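Local coordinates for phosphate-binding protein (Xanthomonas axonopodis pv. citri, PDB 5UB4), which probably binds phosphate or a related phosphorus oxyanion as the periplasmic substrate-binding component of an ABC transporter, at residues S53-G58 / G77-L82; P46-M51 / M71-R76; L82-R87 / R211-V216; Q119-T124 / Y158-S163. One frame throughout, in Å; residues are numbered along the deposited sequence.

Interaction 1. Residues S53-G58 / G77-L82; sequences SYLRRG and GSAHPL
Gly-77 lies beside Arg-56 where two helices end next to each other, each in a Schellman motif. Gly-77 is the C-prime residue of helix 67-75, and Gly-58 has the same place after helix 48-56. The positive phi of Gly-77, 83°, turns the chain out of its helix. Gly-77 O lies 4.4 Å from Arg-56 CG, a loose touch, and is hydrogen-bonded to Thr-218 OG1.

Ser-78 carries most of the contact. Its CB lies 3.5 Å from Arg-56 CG and 3.7 Å from Leu-55 CB. The near parts of these two side chains do the touching. The guanidinium of Arg-56 turns back, with the chain bent at chi3, and one of its faces lies over Ser-53 CA. Ser-78 OG stands between its own backbone N and carbonyl carbon (chi1 77°). It hydrogen-bonds Leu-73 O of helix 67-75 and Ser-52 OG of helix 48-56. The buried hydroxyl is thus satisfied, and it joins the two helices. Ser-78 O, in turn, is 3.4 Å from Leu-55 CB.

Ala-79 opens strand 79-87. This is an apolar touch at the far end of the leucine: Ala-79 CB packs against Leu-55 CD1 at 4.0 Å.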
loop_
_atom_site.group_PDB
_atom_site.type_symbol
_atom_site.label_atom_id
_atom_site.label_comp_id
_atom_site.label_asym_id
_atom_site.label_seq_id
_atom_site.Cartn_x
_atom_site.Cartn_y
_atom_site.Cartn_z
ATOM N N SER A 53 -8.938 7.357 11.936
ATOM C CA SER A 53 -9.408 7.908 13.217
ATOM C C SER A 53 -8.296 8.656 13.988
ATOM O O SER A 53 -8.500 9.759 14.507
ATOM C CB SER A 53 -9.921 6.762 14.089
ATOM O OG SER A 53 -10.437 7.273 15.267
ATOM N N TYR A 54 -7.115 8.060 14.022
ATOM C CA TYR A 54 -5.942 8.754 14.583
ATOM C C TYR A 54 -5.670 10.088 13.880
ATOM O O TYR A 54 -5.498 11.142 14.505
ATOM C CB TYR A 54 -4.676 7.886 14.483
ATOM C CG TYR A 54 -4.518 6.739 15.472
ATOM C CD1 TYR A 54 -5.242 6.672 16.660
ATOM C CD2 TYR A 54 -3.615 5.709 15.204
ATOM C CE1 TYR A 54 -5.060 5.611 17.570
ATOM C CE2 TYR A 54 -3.435 4.664 16.097
ATOM C CZ TYR A 54 -4.157 4.616 17.282
ATOM O OH TYR A 54 -3.999 3.541 18.136
ATOM N N LEU A 55 -5.579 10.025 12.563
ATOM C CA LEU A 55 -5.361 11.232 11.756
ATOM C C LEU A 55 -6.385 12.292 12.071
ATOM O O LEU A 55 -6.005 13.388 12.397
ATOM C CB LEU A 55 -5.295 10.897 10.242
ATOM C CG LEU A 55 -3.980 10.154 9.861
ATOM C CD1 LEU A 55 -4.134 9.459 8.512
ATOM C CD2 LEU A 55 -2.803 11.136 9.802
ATOM N N ARG A 56 -7.669 11.940 12.071
ATOM C CA ARG A 56 -8.729 12.921 12.239
ATOM C C ARG A 56 -8.651 13.482 13.622
ATOM O O ARG A 56 -8.943 14.614 13.813
ATOM C CB ARG A 56 -10.145 12.332 12.046
ATOM C CG ARG A 56 -10.541 12.005 10.616
ATOM C CD ARG A 56 -12.063 11.769 10.459
ATOM N NE ARG A 56 -12.521 10.749 11.406
ATOM C CZ ARG A 56 -12.383 9.436 11.241
ATOM N NH1 ARG A 56 -11.810 8.917 10.133
ATOM N NH2 ARG A 56 -12.846 8.605 12.185
ATOM N N ARG A 57 -8.274 12.668 14.601
ATOM C CA ARG A 57 -8.170 13.145 15.964
ATOM C C ARG A 57 -6.810 13.805 16.289
ATOM O O ARG A 57 -6.532 14.100 17.470
ATOM C CB ARG A 57 -8.471 11.995 16.897
ATOM C CG ARG A 57 -9.921 11.525 16.778
ATOM C CD ARG A 57 -10.226 10.476 17.776
ATOM N NE ARG A 57 -9.771 9.168 17.333
ATOM C CZ ARG A 57 -8.900 8.392 17.970
ATOM N NH1 ARG A 57 -8.342 8.755 19.128
ATOM N NH2 ARG A 57 -8.566 7.232 17.431
ATOM N N GLY A 58 -5.958 14.052 15.287
ATOM C CA GLY A 58 -4.639 14.644 15.588
ATOM C C GLY A 58 -3.650 13.746 16.341
ATOM O O GLY A 58 -2.714 14.240 16.925
ATOM N N GLY A 77 -11.526 11.710 5.031
ATOM C CA GLY A 77 -11.482 13.088 5.536
ATOM C C GLY A 77 -10.278 13.380 6.425
ATOM O O GLY A 77 -10.197 14.449 6.996
ATOM N N SER A 78 -9.323 12.454 6.500
ATOM C CA SER A 78 -8.341 12.425 7.566
ATOM C C SER A 78 -6.902 12.914 7.170
ATOM O O SER A 78 -6.125 13.320 8.038
ATOM C CB SER A 78 -8.303 11.003 8.118
ATOM O OG SER A 78 -7.570 10.099 7.268
ATOM N N ALA A 79 -6.592 12.933 5.872
ATOM C CA ALA A 79 -5.328 13.350 5.379
ATOM C C ALA A 79 -5.306 13.772 3.887
ATOM O O ALA A 79 -6.229 13.468 3.114
ATOM C CB ALA A 79 -4.376 12.219 5.586
ATOM N N HIS A 80 -4.184 14.379 3.492
ATOM C CA HIS A 80 -3.966 14.858 2.128
ATOM C C HIS A 80 -2.491 14.700 1.759
ATOM O O HIS A 80 -1.644 14.692 2.644
ATOM C CB HIS A 80 -4.443 16.316 1.952
ATOM C CG HIS A 80 -3.764 17.279 2.890
ATOM N ND1 HIS A 80 -4.274 17.581 4.137
ATOM C CD2 HIS A 80 -2.634 18.019 2.751
ATOM C CE1 HIS A 80 -3.457 18.430 4.749
ATOM N NE2 HIS A 80 -2.445 18.690 3.934
ATOM N N PRO A 81 -2.198 14.544 0.449
ATOM C CA PRO A 81 -0.863 14.315 -0.091
ATOM C C PRO A 81 0.089 15.474 0.177
ATOM O O PRO A 81 -0.308 16.612 0.025
ATOM C CB PRO A 81 -1.118 14.182 -1.609
ATOM C CG PRO A 81 -2.531 13.770 -1.728
ATOM C CD PRO A 81 -3.233 14.465 -0.609
ATOM N N LEU A 82 1.299 15.169 0.615
ATOM C CA LEU A 82 2.385 16.123 0.771
ATOM C C LEU A 82 3.355 16.030 -0.397
ATOM O O LEU A 82 3.725 17.067 -0.968
ATOM C CB LEU A 82 3.186 15.766 2.025
ATOM C CG LEU A 82 4.216 16.815 2.474
ATOM C CD1 LEU A 82 3.516 18.029 3.037
ATOM C CD2 LEU A 82 5.154 16.243 3.525
#

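Interaction 2. Residues P46-M51 / M71-R76; sequences PDARQM and MLLEQR
Arg-49 and Arg-76 pack against each other where helix 48-56 begins beside the end of helix 67-75. Arg-76 is extended from CG to NE, which carries its guanidinium across to the other helix. Arg-49 lays its CG over one face of that group, 3.3 Å above the plane and offset from its centre. Arg-49 CD follows, 3.3 Å from Arg-76 NH2. The Arg-49 chain then bends at chi3 (-72°), and the two guanidinium planes stand 46° apart.

Ala-48 points its CB into the contact. It meets Leu-72 CD1 at 3.9 Å and Arg-76 NH1 at 4.1 Å. Leu-73 reaches over with CD2, which lies 3.5 Å from Ala-48 O and 4.1 Å from Met-51 CG. Met-51 has CG anti to the backbone N (chi1 -176°). This sets CG against the leucine, while bends at chi2 and chi3 lead the thioether end away.

Asp-47 is the N-cap of helix 48-56. Its OD1 takes a nearly straight bond from Gln-50 N at 2.7 Å. Ala-48 N goes to Ser-122 OG, and Leu-72 also packs on Val-272 and Arg-276 of helix 259-277.

Across the two segments the contact rests on van der Waals packing. It is apolar around Ala-48 and Leu-73, and methylene on guanidinium between the arginines. Arg-49 NE stays 4.6 Å from Arg-76 NH2, and these like charges probably add no attraction and may repel weakly.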
loop_
_atom_site.group_PDB
_atom_site.type_symbol
_atom_site.label_atom_id
_atom_site.label_comp_id
_atom_site.label_asym_id
_atom_site.label_seq_id
_atom_site.Cartn_x
_atom_site.Cartn_y
_atom_site.Cartn_z
ATOM N N PRO A 46 -3.455 -0.688 13.132
ATOM C CA PRO A 46 -3.660 -1.978 12.418
ATOM C C PRO A 46 -4.279 -1.920 11.027
ATOM O O PRO A 46 -4.063 -2.829 10.252
ATOM C CB PRO A 46 -4.563 -2.805 13.354
ATOM C CG PRO A 46 -4.756 -1.980 14.574
ATOM C CD PRO A 46 -4.321 -0.563 14.328
ATOM N N ASP A 47 -5.002 -0.865 10.691
ATOM C CA ASP A 47 -5.688 -0.780 9.401
ATOM C C ASP A 47 -6.016 0.652 9.123
ATOM O O ASP A 47 -5.875 1.516 10.041
ATOM C CB ASP A 47 -6.995 -1.602 9.436
ATOM C CG ASP A 47 -7.903 -1.209 10.593
ATOM O OD1 ASP A 47 -8.309 -0.038 10.762
ATOM O OD2 ASP A 47 -8.209 -2.086 11.390
ATOM N N ALA A 48 -6.476 0.899 7.891
ATOM C CA ALA A 48 -6.755 2.247 7.375
ATOM C C ALA A 48 -7.837 2.978 8.155
ATOM O O ALA A 48 -7.780 4.229 8.333
ATOM C CB ALA A 48 -7.136 2.194 5.911
ATOM N N ARG A 49 -8.807 2.213 8.649
ATOM C CA ARG A 49 -9.901 2.818 9.389
ATOM C C ARG A 49 -9.439 3.359 10.713
ATOM O O ARG A 49 -9.772 4.479 11.069
ATOM C CB ARG A 49 -11.028 1.830 9.633
ATOM C CG ARG A 49 -11.644 1.380 8.336
ATOM C CD ARG A 49 -13.111 1.052 8.538
ATOM N NE ARG A 49 -13.238 -0.185 9.287
ATOM C CZ ARG A 49 -14.169 -0.443 10.217
ATOM N NH1 ARG A 49 -15.097 0.452 10.590
ATOM N NH2 ARG A 49 -14.165 -1.640 10.800
ATOM N N GLN A 50 -8.675 2.561 11.453
ATOM C CA GLN A 50 -8.061 3.067 12.667
ATOM C C GLN A 50 -7.079 4.191 12.453
ATOM O O GLN A 50 -7.048 5.157 13.241
ATOM C CB GLN A 50 -7.429 1.914 13.491
ATOM C CG GLN A 50 -6.928 2.384 14.868
ATOM C CD GLN A 50 -8.091 2.865 15.722
ATOM O OE1 GLN A 50 -8.992 2.077 16.008
ATOM N NE2 GLN A 50 -8.091 4.139 16.119
ATOM N N MET A 51 -6.217 4.068 11.451
ATOM C CA MET A 51 -5.296 5.173 11.152
ATOM C C MET A 51 -6.043 6.459 10.802
ATOM O O MET A 51 -5.698 7.580 11.212
ATOM C CB MET A 51 -4.382 4.816 9.976
ATOM C CG MET A 51 -3.323 5.900 9.680
ATOM S SD MET A 51 -2.354 6.354 11.144
ATOM C CE MET A 51 -1.037 5.133 11.073
ATOM N N MET A 71 -5.367 6.820 -0.502
ATOM C CA MET A 71 -6.680 7.323 -0.901
ATOM C C MET A 71 -7.805 6.939 0.050
ATOM O O MET A 71 -8.742 7.697 0.222
ATOM C CB MET A 71 -6.996 7.011 -2.359
ATOM C CG MET A 71 -6.018 7.704 -3.335
ATOM S SD MET A 71 -5.925 9.497 -3.289
ATOM C CE MET A 71 -4.517 9.797 -2.191
ATOM N N LEU A 72 -7.687 5.797 0.703
ATOM C CA LEU A 72 -8.633 5.427 1.754
ATOM C C LEU A 72 -8.626 6.482 2.841
ATOM O O LEU A 72 -9.679 6.901 3.354
ATOM C CB LEU A 72 -8.256 4.058 2.346
ATOM C CG LEU A 72 -8.414 2.810 1.465
ATOM C CD1 LEU A 72 -7.941 1.523 2.165
ATOM C CD2 LEU A 72 -9.872 2.665 1.095
ATOM N N LEU A 73 -7.427 6.919 3.213
ATOM C CA LEU A 73 -7.297 7.937 4.265
ATOM C C LEU A 73 -7.828 9.283 3.785
ATOM O O LEU A 73 -8.544 9.978 4.516
ATOM C CB LEU A 73 -5.840 8.085 4.692
ATOM C CG LEU A 73 -5.025 6.879 5.103
ATOM C CD1 LEU A 73 -3.527 7.179 5.359
ATOM C CD2 LEU A 73 -5.701 6.237 6.299
ATOM N N GLU A 74 -7.521 9.643 2.541
ATOM C CA GLU A 74 -8.073 10.914 1.984
ATOM C C GLU A 74 -9.608 10.877 1.945
ATOM O O GLU A 74 -10.249 11.828 2.356
ATOM C CB GLU A 74 -7.476 11.251 0.634
ATOM C CG GLU A 74 -7.885 12.584 0.121
ATOM C CD GLU A 74 -7.068 13.027 -1.090
ATOM O OE1 GLU A 74 -6.325 13.968 -0.985
ATOM O OE2 GLU A 74 -7.212 12.475 -2.152
ATOM N N GLN A 75 -10.176 9.782 1.463
ATOM C CA GLN A 75 -11.641 9.668 1.373
ATOM C C GLN A 75 -12.330 9.765 2.692
ATOM O O GLN A 75 -13.387 10.366 2.775
ATOM C CB GLN A 75 -12.093 8.388 0.658
ATOM C CG GLN A 75 -11.694 8.348 -0.811
ATOM C CD GLN A 75 -11.882 6.950 -1.398
ATOM O OE1 GLN A 75 -12.336 5.996 -0.712
ATOM N NE2 GLN A 75 -11.553 6.815 -2.668
ATOM N N ARG A 76 -11.738 9.176 3.715
ATOM C CA ARG A 76 -12.257 9.337 5.078
ATOM C C ARG A 76 -12.014 10.697 5.751
ATOM O O ARG A 76 -12.280 10.800 6.925
ATOM C CB ARG A 76 -11.770 8.208 5.970
ATOM C CG ARG A 76 -12.356 6.863 5.567
ATOM C CD ARG A 76 -11.775 5.758 6.419
ATOM N NE ARG A 76 -12.563 4.538 6.244
ATOM C CZ ARG A 76 -12.192 3.441 5.608
ATOM N NH1 ARG A 76 -10.971 3.293 5.088
ATOM N NH2 ARG A 76 -13.060 2.441 5.535
#

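Interaction 3. Residues L82-R87 / R211-V216; sequences LLMTER and RAVEMV
Leu-82 and Leu-83 both face Glu-214, which makes a classic beta bulge. Glu-214 O takes a short bond from Leu-82 N at 2.7 Å and a weak one from Leu-83 N at 3.5 Å. The psi of Leu-82, -51°, is far from strand values and accommodates the extra residue in strand 79-87. Glu-214 N returns a bond to Leu-83 O at 2.9 Å.

Strands 79-87 and 209-217 are antiparallel neighbours in what is, by family, a periplasmic-binding-protein fold. Strand 62-66 also pairs with 209-217, and strand 251-255 with 79-87. Met-84 and Val-213 form a non-hydrogen-bonded pair, with Met-84 SD 4.1 Å from Val-213 CG2.

Thr-85 and Glu-214 meet on the face that also carries Leu-83, their side chains at about a right angle. Thr-85 OG1 donates to the anti lone pair of Glu-214 OE2 at 2.6 Å. The glutamate chain is bent at chi2 (-51°), which folds the carboxylate back to the threonine. Ser-64 OG also bonds OE2, and Trp-62 NE1 bonds OE1, so both buried oxygens are held.

Arg-87 is extended and lays one guanidinium face over the methyl of Ala-212. Ala-212 CB lies 3.5 Å from Arg-87 NE. Arg-87 NH2 bonds Ser-64 OG, and Phe-249 makes a cation-pi contact with the guanidinium. Arg-211 in turn sets its guanidinium face over the Arg-87 side chain, and Arg-87 CB lies 4.0 Å from Arg-211 CZ.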
loop_
_atom_site.group_PDB
_atom_site.type_symbol
_atom_site.label_atom_id
_atom_site.label_comp_id
_atom_site.label_asym_id
_atom_site.label_seq_id
_atom_site.Cartn_x
_atom_site.Cartn_y
_atom_site.Cartn_z
ATOM N N LEU A 82 1.299 15.169 0.615
ATOM C CA LEU A 82 2.385 16.123 0.771
ATOM C C LEU A 82 3.355 16.030 -0.397
ATOM O O LEU A 82 3.725 17.067 -0.968
ATOM C CB LEU A 82 3.186 15.766 2.025
ATOM C CG LEU A 82 4.216 16.815 2.474
ATOM C CD1 LEU A 82 3.516 18.029 3.037
ATOM C CD2 LEU A 82 5.154 16.243 3.525
ATOM N N LEU A 83 3.810 14.794 -0.685
ATOM C CA LEU A 83 4.880 14.500 -1.627
ATOM C C LEU A 83 4.654 13.084 -2.253
ATOM O O LEU A 83 4.188 12.202 -1.575
ATOM C CB LEU A 83 6.252 14.503 -0.918
ATOM C CG LEU A 83 6.866 15.848 -0.488
ATOM C CD1 LEU A 83 8.145 15.646 0.295
ATOM C CD2 LEU A 83 7.192 16.713 -1.683
ATOM N N MET A 84 4.963 12.916 -3.533
ATOM C CA MET A 84 5.050 11.577 -4.198
ATOM C C MET A 84 6.379 10.941 -3.803
ATOM O O MET A 84 7.377 11.630 -3.656
ATOM C CB MET A 84 4.930 11.708 -5.727
ATOM C CG MET A 84 3.605 12.336 -6.205
ATOM S SD MET A 84 2.029 11.707 -5.526
ATOM C CE MET A 84 2.248 10.020 -6.110
ATOM N N THR A 85 6.372 9.636 -3.590
ATOM C CA THR A 85 7.483 8.914 -2.981
ATOM C C THR A 85 7.908 7.819 -3.935
ATOM O O THR A 85 7.063 7.115 -4.520
ATOM C CB THR A 85 7.074 8.332 -1.596
ATOM O OG1 THR A 85 6.618 9.395 -0.745
ATOM C CG2 THR A 85 8.167 7.613 -0.901
ATOM N N GLU A 86 9.226 7.674 -4.070
ATOM C CA GLU A 86 9.823 6.652 -4.917
ATOM C C GLU A 86 10.456 5.667 -3.982
ATOM O O GLU A 86 11.214 6.094 -3.092
ATOM C CB GLU A 86 10.888 7.320 -5.805
ATOM C CG GLU A 86 11.587 6.384 -6.760
ATOM C CD GLU A 86 12.764 7.069 -7.412
ATOM O OE1 GLU A 86 12.500 7.938 -8.286
ATOM O OE2 GLU A 86 13.927 6.736 -7.030
ATOM N N ARG A 87 10.151 4.380 -4.143
ATOM C CA ARG A 87 10.777 3.308 -3.351
ATOM C C ARG A 87 11.504 2.250 -4.231
ATOM O O ARG A 87 11.053 1.906 -5.315
ATOM C CB ARG A 87 9.708 2.623 -2.503
ATOM C CG ARG A 87 9.080 3.451 -1.338
ATOM C CD ARG A 87 7.914 2.722 -0.727
ATOM N NE ARG A 87 7.217 3.503 0.313
ATOM C CZ ARG A 87 6.125 3.089 0.957
ATOM N NH1 ARG A 87 5.596 1.884 0.716
ATOM N NH2 ARG A 87 5.551 3.877 1.862
ATOM N N ARG A 211 3.634 4.532 -6.844
ATOM C CA ARG A 211 3.952 3.535 -5.840
ATOM C C ARG A 211 3.566 3.953 -4.413
ATOM O O ARG A 211 2.991 3.188 -3.665
ATOM C CB ARG A 211 5.447 3.229 -5.933
ATOM C CG ARG A 211 6.029 2.546 -4.739
ATOM C CD ARG A 211 5.777 1.052 -4.703
ATOM N NE ARG A 211 7.054 0.525 -5.121
ATOM C CZ ARG A 211 7.830 -0.308 -4.462
ATOM N NH1 ARG A 211 7.455 -0.857 -3.317
ATOM N NH2 ARG A 211 9.026 -0.606 -5.000
ATOM N N ALA A 212 3.903 5.170 -4.025
ATOM C CA ALA A 212 3.668 5.626 -2.630
ATOM C C ALA A 212 3.603 7.139 -2.566
ATOM O O ALA A 212 3.968 7.838 -3.542
ATOM C CB ALA A 212 4.758 5.060 -1.692
ATOM N N VAL A 213 3.102 7.610 -1.429
ATOM C CA VAL A 213 2.867 9.009 -1.178
ATOM C C VAL A 213 3.027 9.308 0.313
ATOM O O VAL A 213 2.670 8.465 1.171
ATOM C CB VAL A 213 1.449 9.415 -1.692
ATOM C CG1 VAL A 213 0.377 8.647 -0.967
ATOM C CG2 VAL A 213 1.201 10.912 -1.604
ATOM N N GLU A 214 3.565 10.500 0.630
ATOM C CA GLU A 214 3.627 11.007 2.011
ATOM C C GLU A 214 2.339 11.759 2.214
ATOM O O GLU A 214 1.994 12.670 1.399
ATOM C CB GLU A 214 4.825 11.962 2.210
ATOM C CG GLU A 214 6.157 11.297 1.835
ATOM C CD GLU A 214 6.276 9.953 2.536
ATOM O OE1 GLU A 214 6.211 9.944 3.822
ATOM O OE2 GLU A 214 6.315 8.903 1.815
ATOM N N MET A 215 1.591 11.367 3.242
ATOM C CA MET A 215 0.341 12.050 3.533
ATOM C C MET A 215 0.481 12.754 4.885
ATOM O O MET A 215 1.170 12.265 5.773
ATOM C CB MET A 215 -0.809 11.083 3.594
ATOM C CG MET A 215 -0.982 10.145 2.404
ATOM S SD MET A 215 -1.752 11.027 1.043
ATOM C CE MET A 215 -3.452 11.262 1.556
ATOM N N VAL A 216 -0.171 13.894 5.036
ATOM C CA VAL A 216 -0.222 14.566 6.324
ATOM C C VAL A 216 -1.644 14.846 6.719
ATOM O O VAL A 216 -2.577 14.948 5.875
ATOM C CB VAL A 216 0.584 15.882 6.409
ATOM C CG1 VAL A 216 2.074 15.611 6.232
ATOM C CG2 VAL A 216 0.065 16.902 5.460
#

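Interaction 4. Residues Q119-T124 / Y158-S163; sequences QNASST and YLMVGS. With PO4 (phosphate ion), chain D.
The phosphate-site loop after strand 115-118 meets the end of strand 156-160, which runs parallel to strand 115-118, through Gln-119 and Gly-162. Gly-162 N gives a bond of 2.9 Å to Gln-119 O, in the carbonyl plane and on a lone pair. The bond is bent, with an N-H...O angle of 132°. Gly-162 O lies 3.3 Å from Gln-119 CB.

Met-160 bends at chi2 and chi3 and curls its methyl back to the loop. Met-160 CE rests 3.6 Å from Ala-121 N and 3.7 Å from Asn-120 C. The methyl thus packs on the backbone of a type I turn from Asn-120 to Ser-123.

The turn leads into helix 124-136. Ser-123 is its N-cap, and its OG bonds Gly-126 N. With OG anti to the backbone N (chi1 175°), the hydroxyl also donates to phosphate O4 at 2.5 Å. Thr-124 N donates to phosphate O1 at 2.9 Å. Ser-125 OG, Thr-66 OG1 and Lys-164 NZ also hydrogen-bond the phosphate.

The ion may come from the crystallisation liquor. An anion held at a helix N-terminus by backbone N-H and hydroxyl groups is nevertheless consistent with the ligand site of a periplasmic phosphate- or phosphonate-binding protein.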
loop_
_atom_site.group_PDB
_atom_site.type_symbol
_atom_site.label_atom_id
_atom_site.label_comp_id
_atom_site.label_asym_id
_atom_site.label_seq_id
_atom_site.Cartn_x
_atom_site.Cartn_y
_atom_site.Cartn_z
ATOM N N GLN A 119 -4.987 -9.955 0.216
ATOM C CA GLN A 119 -4.268 -9.670 1.474
ATOM C C GLN A 119 -5.075 -9.176 2.716
ATOM O O GLN A 119 -5.316 -9.919 3.690
ATOM C CB GLN A 119 -3.151 -8.691 1.123
ATOM C CG GLN A 119 -1.992 -9.392 0.410
ATOM C CD GLN A 119 -0.947 -8.419 -0.114
ATOM O OE1 GLN A 119 -0.427 -7.595 0.633
ATOM N NE2 GLN A 119 -0.627 -8.523 -1.409
ATOM N N ASN A 120 -5.389 -7.900 2.714
ATOM C CA ASN A 120 -6.190 -7.240 3.702
ATOM C C ASN A 120 -6.765 -5.972 3.025
ATOM O O ASN A 120 -6.284 -5.545 1.949
ATOM C CB ASN A 120 -5.393 -6.879 4.981
ATOM C CG ASN A 120 -4.200 -5.975 4.719
ATOM O OD1 ASN A 120 -4.326 -4.786 4.372
ATOM N ND2 ASN A 120 -3.013 -6.563 4.826
ATOM N N ALA A 121 -7.749 -5.364 3.679
ATOM C CA ALA A 121 -8.591 -4.312 3.073
ATOM C C ALA A 121 -7.792 -3.009 2.831
ATOM O O ALA A 121 -8.228 -2.127 2.111
ATOM C CB ALA A 121 -9.845 -4.070 3.951
ATOM N N SER A 122 -6.638 -2.885 3.472
ATOM C CA SER A 122 -5.783 -1.720 3.353
ATOM C C SER A 122 -4.658 -1.881 2.294
ATOM O O SER A 122 -3.855 -0.943 2.095
ATOM C CB SER A 122 -5.214 -1.361 4.742
ATOM O OG SER A 122 -6.236 -1.273 5.767
ATOM N N SER A 123 -4.601 -3.013 1.601
ATOM C CA SER A 123 -3.514 -3.252 0.639
ATOM C C SER A 123 -3.867 -2.642 -0.719
ATOM O O SER A 123 -4.930 -2.873 -1.264
ATOM C CB SER A 123 -3.213 -4.739 0.497
ATOM O OG SER A 123 -2.263 -4.965 -0.507
ATOM N N THR A 124 -2.948 -1.877 -1.289
ATOM C CA THR A 124 -3.100 -1.372 -2.665
ATOM C C THR A 124 -3.030 -2.476 -3.712
ATOM O O THR A 124 -3.990 -2.710 -4.423
ATOM C CB THR A 124 -2.076 -0.269 -2.971
ATOM O OG1 THR A 124 -2.282 0.826 -2.070
ATOM C CG2 THR A 124 -2.242 0.224 -4.359
ATOM N N TYR A 158 -13.143 -14.699 -3.246
ATOM C CA TYR A 158 -11.864 -14.368 -2.665
ATOM C C TYR A 158 -11.766 -14.753 -1.202
ATOM O O TYR A 158 -12.762 -14.734 -0.465
ATOM C CB TYR A 158 -11.504 -12.895 -2.847
ATOM C CG TYR A 158 -12.310 -11.903 -2.052
ATOM C CD1 TYR A 158 -13.559 -11.511 -2.476
ATOM C CD2 TYR A 158 -11.818 -11.347 -0.884
ATOM C CE1 TYR A 158 -14.304 -10.581 -1.760
ATOM C CE2 TYR A 158 -12.558 -10.430 -0.142
ATOM C CZ TYR A 158 -13.807 -10.060 -0.602
ATOM O OH TYR A 158 -14.541 -9.153 0.073
ATOM N N LEU A 159 -10.527 -15.024 -0.815
ATOM C CA LEU A 159 -10.127 -15.298 0.536
ATOM C C LEU A 159 -9.034 -14.301 0.993
ATOM O O LEU A 159 -8.044 -14.075 0.278
ATOM C CB LEU A 159 -9.581 -16.729 0.599
ATOM C CG LEU A 159 -10.659 -17.791 0.410
ATOM C CD1 LEU A 159 -10.073 -19.088 -0.142
ATOM C CD2 LEU A 159 -11.392 -18.062 1.696
ATOM N N MET A 160 -9.224 -13.715 2.171
ATOM C CA MET A 160 -8.253 -12.810 2.761
ATOM C C MET A 160 -7.309 -13.698 3.576
ATOM O O MET A 160 -7.740 -14.340 4.527
ATOM C CB MET A 160 -8.951 -11.819 3.677
ATOM C CG MET A 160 -9.980 -10.980 2.950
ATOM S SD MET A 160 -9.195 -9.843 1.795
ATOM C CE MET A 160 -9.633 -8.282 2.568
ATOM N N VAL A 161 -6.053 -13.765 3.164
ATOM C CA VAL A 161 -5.051 -14.549 3.853
ATOM C C VAL A 161 -4.029 -13.726 4.666
ATOM O O VAL A 161 -3.110 -14.287 5.204
ATOM C CB VAL A 161 -4.340 -15.503 2.868
ATOM C CG1 VAL A 161 -5.355 -16.444 2.228
ATOM C CG2 VAL A 161 -3.520 -14.768 1.782
ATOM N N GLY A 162 -4.149 -12.410 4.708
ATOM C CA GLY A 162 -3.237 -11.540 5.485
ATOM C C GLY A 162 -2.000 -11.114 4.677
ATOM O O GLY A 162 -1.995 -10.154 3.887
ATOM N N SER A 163 -0.966 -11.901 4.826
ATOM C CA SER A 163 0.351 -11.530 4.390
ATOM C C SER A 163 0.578 -11.830 2.920
ATOM O O SER A 163 -0.093 -12.689 2.313
ATOM C CB SER A 163 1.379 -12.286 5.238
ATOM O OG SER A 163 1.549 -13.587 4.745
HETATM P P PO4 D . 0.602 -2.721 -0.760
HETATM O O1 PO4 D . -0.253 -1.606 -0.211
HETATM O O2 PO4 D . 2.061 -2.610 -0.362
HETATM O O3 PO4 D . 0.525 -2.687 -2.241
HETATM O O4 PO4 D . 0.042 -4.063 -0.130
#

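In the fold
From the N terminus, helix 48-56 supplies the first segments of interactions 2 and 1. Interaction 2 closes first, on helix 67-75, and interaction 1 closes just after, at the start of strand 79-87. Their segments alternate, so the two loops cross. Ser-78 OG bonded to Leu-73 O joins them. Interaction 3 follows on the same strand and shares Leu-82 with interaction 1. It closes a long loop, returning at strand 209-217. Interaction 4 is nested inside that loop, on the opposite side of the chain's centre, and ties strand 156-160 to the phosphate-site loop after strand 115-118. Interactions 2 and 4 touch through Ala-48 N and Ser-122 OG, whereas interactions 3 and 4 do not touch.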